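Side-chain contact in GARP domain-containing protein (Trypanosoma brucei brucei TREU927, PDB 6XZ6), which binds the complement regulator factor H (here domain D5 of the bovine protein) as a trypanosome receptor and increases transmission of the parasite to tsetse flies: residues R24-L29 with N179-L184. Sequence-based numbering, arbitrary orientation.
Sequences RKLPLL and NKLEEL
Leu184 is tied into its own helix by a bond from its backbone N to Lys180 O (2.9 Å), and from there it faces Leu29 of helix 4-61. Between 24-29 and 179-184 themselves the contact is entirely apolar, carried by four buried leucines. Leu29 CD2 is its hub: it meets Leu181 CD1 at 3.6 Å and reaches Leu184 CD2 at 4.2 Å, so one methyl touches residues a turn apart on the facing helix. The Leu29 and Leu181 side chains cross at about a right angle, whereas Leu29 and Leu184 pass alongside each other in opposite directions. In Leu181, CG lies anti to the backbone N (chi1 -177°), which carries the branch toward helix 4-61 and divides its two methyls between partners: CD1 goes to Leu29, and CD2 meets Leu26 CD2 at 4.1 Å. Leu26 starts off to one side and contributes through that methyl. The segment axes stay 12.9 Å apart and run in nearly the same direction, inclined by 25°, so only side-chain ends meet and the buried area is a modest 131 Å². Pro27 has no N-H to give to the preceding turn, and helix 4-61 is kinked here; the regular bonding resumes with Leu29 N to Lys25 O. Helix 67-125 packs against both segments, with Phe107 against Leu26 and Phe100 against Lys180 and Glu183. Arg24 is held elsewhere, by a salt bridge to Glu112 and hydrogen bonds to Ser116 and to the carbonyls of Cys138 and Ala141; Cys138 is also in the disulfide with Cys17. The leucine contact is part of the buried interior of the elongated bundle formed by the long helices 4-61, 67-125 and 165-208, in which the first and last run roughly parallel here.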
ATOM      1  N   ARG A  24      -7.440   1.567  -3.208  1.00 17.99           N
ATOM      2  CA  ARG A  24      -7.161   2.166  -4.515  1.00 17.82           C
ATOM      3  C   ARG A  24      -5.975   3.138  -4.443  1.00 24.28           C
ATOM      4  O   ARG A  24      -5.270   3.296  -5.433  1.00 27.21           O
ATOM      5  CB  ARG A  24      -8.410   2.854  -5.057  1.00 15.58           C
ATOM      6  CG  ARG A  24      -9.551   1.883  -5.259  1.00 14.40           C
ATOM      7  CD  ARG A  24     -10.837   2.631  -5.404  1.00 21.65           C
ATOM      8  NE  ARG A  24     -11.993   1.746  -5.557  1.00 16.11           N
ATOM      9  CZ  ARG A  24     -13.253   2.118  -5.353  1.00 22.77           C
ATOM     10  NH1 ARG A  24     -13.537   3.354  -4.952  1.00 12.72           N
ATOM     11  NH2 ARG A  24     -14.234   1.253  -5.516  1.00 12.41           N
ATOM     12  N   LYS A  25      -5.743   3.764  -3.266  1.00 20.40           N
ATOM     13  CA  LYS A  25      -4.632   4.680  -2.997  1.00 20.44           C
ATOM     14  C   LYS A  25      -3.323   3.964  -2.800  1.00 26.34           C
ATOM     15  O   LYS A  25      -2.325   4.469  -3.296  1.00 29.41           O
ATOM     16  CB  LYS A  25      -4.926   5.619  -1.804  1.00 21.76           C
ATOM     17  CG  LYS A  25      -3.886   6.719  -1.520  1.00 23.32           C
ATOM     18  CD  LYS A  25      -3.638   7.630  -2.732  1.00 28.80           C
ATOM     19  CE  LYS A  25      -2.880   8.874  -2.397  1.00 23.79           C
ATOM     20  NZ  LYS A  25      -2.240   9.449  -3.609  1.00 45.02           N
ATOM     21  N   LEU A  26      -3.297   2.815  -2.086  1.00 21.95           N
ATOM     22  CA  LEU A  26      -2.060   2.039  -1.841  1.00 21.14           C
ATOM     23  C   LEU A  26      -1.152   1.835  -3.078  1.00 26.23           C
ATOM     24  O   LEU A  26       0.041   2.071  -2.914  1.00 29.85           O
ATOM     25  CB  LEU A  26      -2.295   0.671  -1.166  1.00 19.43           C
ATOM     26  CG  LEU A  26      -2.478   0.639   0.349  1.00 22.43           C
ATOM     27  CD1 LEU A  26      -2.619  -0.805   0.841  1.00 21.17           C
ATOM     28  CD2 LEU A  26      -1.336   1.316   1.068  1.00 22.91           C
ATOM     29  N   PRO A  27      -1.608   1.401  -4.285  1.00 18.83           N
ATOM     30  CA  PRO A  27      -0.655   1.197  -5.395  1.00 18.72           C
ATOM     31  C   PRO A  27      -0.033   2.490  -5.941  1.00 27.03           C
ATOM     32  O   PRO A  27       1.070   2.470  -6.519  1.00 29.25           O
ATOM     33  CB  PRO A  27      -1.502   0.516  -6.472  1.00 19.89           C
ATOM     34  CG  PRO A  27      -2.729   0.137  -5.861  1.00 23.09           C
ATOM     35  CD  PRO A  27      -2.968   1.029  -4.703  1.00 19.66           C
ATOM     36  N   LEU A  28      -0.753   3.612  -5.781  1.00 23.09           N
ATOM     37  CA  LEU A  28      -0.317   4.934  -6.217  1.00 24.15           C
ATOM     38  C   LEU A  28       0.767   5.438  -5.251  1.00 29.29           C
ATOM     39  O   LEU A  28       1.787   5.955  -5.672  1.00 31.85           O
ATOM     40  CB  LEU A  28      -1.514   5.896  -6.267  1.00 24.94           C
ATOM     41  CG  LEU A  28      -2.859   5.378  -6.820  1.00 27.73           C
ATOM     42  CD1 LEU A  28      -3.960   6.415  -6.606  1.00 27.58           C
ATOM     43  CD2 LEU A  28      -2.761   5.022  -8.277  1.00 29.26           C
ATOM     44  N   LEU A  29       0.568   5.220  -3.967  1.00 24.59           N
ATOM     45  CA  LEU A  29       1.473   5.532  -2.869  1.00 24.36           C
ATOM     46  C   LEU A  29       2.773   4.699  -2.982  1.00 27.61           C
ATOM     47  O   LEU A  29       3.845   5.284  -2.941  1.00 29.92           O
ATOM     48  CB  LEU A  29       0.716   5.186  -1.587  1.00 23.50           C
ATOM     49  CG  LEU A  29       1.257   5.633  -0.271  1.00 28.84           C
ATOM     50  CD1 LEU A  29       0.110   5.891   0.692  1.00 28.74           C
ATOM     51  CD2 LEU A  29       2.185   4.575   0.304  1.00 31.61           C
ATOM     52  N   ASN A 179       1.908  -2.844   9.068  1.00 25.44           N
ATOM     53  CA  ASN A 179       3.330  -2.986   9.432  1.00 25.31           C
ATOM     54  C   ASN A 179       4.247  -2.858   8.206  1.00 28.87           C
ATOM     55  O   ASN A 179       5.317  -2.261   8.292  1.00 31.18           O
ATOM     56  CB  ASN A 179       3.605  -4.299  10.200  1.00 23.82           C
ATOM     57  CG  ASN A 179       2.938  -4.374  11.559  1.00 65.31           C
ATOM     58  OD1 ASN A 179       2.793  -3.369  12.278  1.00 70.96           O
ATOM     59  ND2 ASN A 179       2.516  -5.573  11.951  1.00 55.61           N
ATOM     60  N   LYS A 180       3.838  -3.428   7.078  1.00 21.65           N
ATOM     61  CA  LYS A 180       4.588  -3.361   5.837  1.00 19.91           C
ATOM     62  C   LYS A 180       4.626  -1.909   5.321  1.00 25.31           C
ATOM     63  O   LYS A 180       5.643  -1.476   4.797  1.00 26.99           O
ATOM     64  CB  LYS A 180       3.972  -4.307   4.796  1.00 20.37           C
ATOM     65  CG  LYS A 180       4.796  -5.545   4.552  1.00 23.47           C
ATOM     66  CD  LYS A 180       4.204  -6.793   5.130  1.00 29.74           C
ATOM     67  CE  LYS A 180       5.181  -7.944   5.052  1.00 46.50           C
ATOM     68  NZ  LYS A 180       4.674  -9.146   5.762  1.00 61.14           N
ATOM     69  N   LEU A 181       3.539  -1.152   5.510  1.00 21.51           N
ATOM     70  CA  LEU A 181       3.448   0.247   5.110  1.00 21.18           C
ATOM     71  C   LEU A 181       4.353   1.112   5.985  1.00 26.54           C
ATOM     72  O   LEU A 181       4.978   2.016   5.461  1.00 30.12           O
ATOM     73  CB  LEU A 181       1.976   0.720   5.133  1.00 21.18           C
ATOM     74  CG  LEU A 181       1.649   2.149   4.672  1.00 26.20           C
ATOM     75  CD1 LEU A 181       2.179   2.441   3.261  1.00 26.28           C
ATOM     76  CD2 LEU A 181       0.171   2.376   4.703  1.00 27.73           C
ATOM     77  N   GLU A 182       4.491   0.783   7.281  1.00 22.67           N
ATOM     78  CA  GLU A 182       5.360   1.468   8.245  1.00 24.21           C
ATOM     79  C   GLU A 182       6.830   1.232   7.894  1.00 27.32           C
ATOM     80  O   GLU A 182       7.625   2.164   7.940  1.00 27.94           O
ATOM     81  CB  GLU A 182       5.074   0.943   9.653  1.00 27.43           C
ATOM     82  CG  GLU A 182       5.464   1.891  10.780  1.00 51.71           C
ATOM     83  CD  GLU A 182       5.219   1.369  12.190  1.00 99.33           C
ATOM     84  OE1 GLU A 182       4.348   0.484  12.379  1.00 98.79           O
ATOM     85  OE2 GLU A 182       5.906   1.860  13.116  1.00105.40           O
ATOM     86  N   GLU A 183       7.178  -0.006   7.521  1.00 23.95           N
ATOM     87  CA  GLU A 183       8.507  -0.410   7.081  1.00 24.09           C
ATOM     88  C   GLU A 183       8.822   0.152   5.704  1.00 28.75           C
ATOM     89  O   GLU A 183       9.996   0.344   5.415  1.00 30.68           O
ATOM     90  CB  GLU A 183       8.631  -1.939   7.048  1.00 25.08           C
ATOM     91  CG  GLU A 183       8.719  -2.600   8.412  1.00 40.31           C
ATOM     92  CD  GLU A 183       8.658  -4.113   8.373  1.00 71.24           C
ATOM     93  OE1 GLU A 183       9.563  -4.758   8.955  1.00 87.52           O
ATOM     94  OE2 GLU A 183       7.710  -4.661   7.767  1.00 56.55           O
ATOM     95  N   LEU A 184       7.801   0.399   4.838  1.00 23.95           N
ATOM     96  CA  LEU A 184       8.011   0.988   3.496  1.00 23.53           C
ATOM     97  C   LEU A 184       8.471   2.437   3.672  1.00 27.77           C
ATOM     98  O   LEU A 184       9.312   2.916   2.914  1.00 26.24           O
ATOM     99  CB  LEU A 184       6.728   0.937   2.607  1.00 22.70           C
ATOM    100  CG  LEU A 184       6.799   1.599   1.192  1.00 24.95           C
ATOM    101  CD1 LEU A 184       7.447   0.690   0.205  1.00 23.68           C
ATOM    102  CD2 LEU A 184       5.425   1.932   0.661  1.00 26.20           C
TER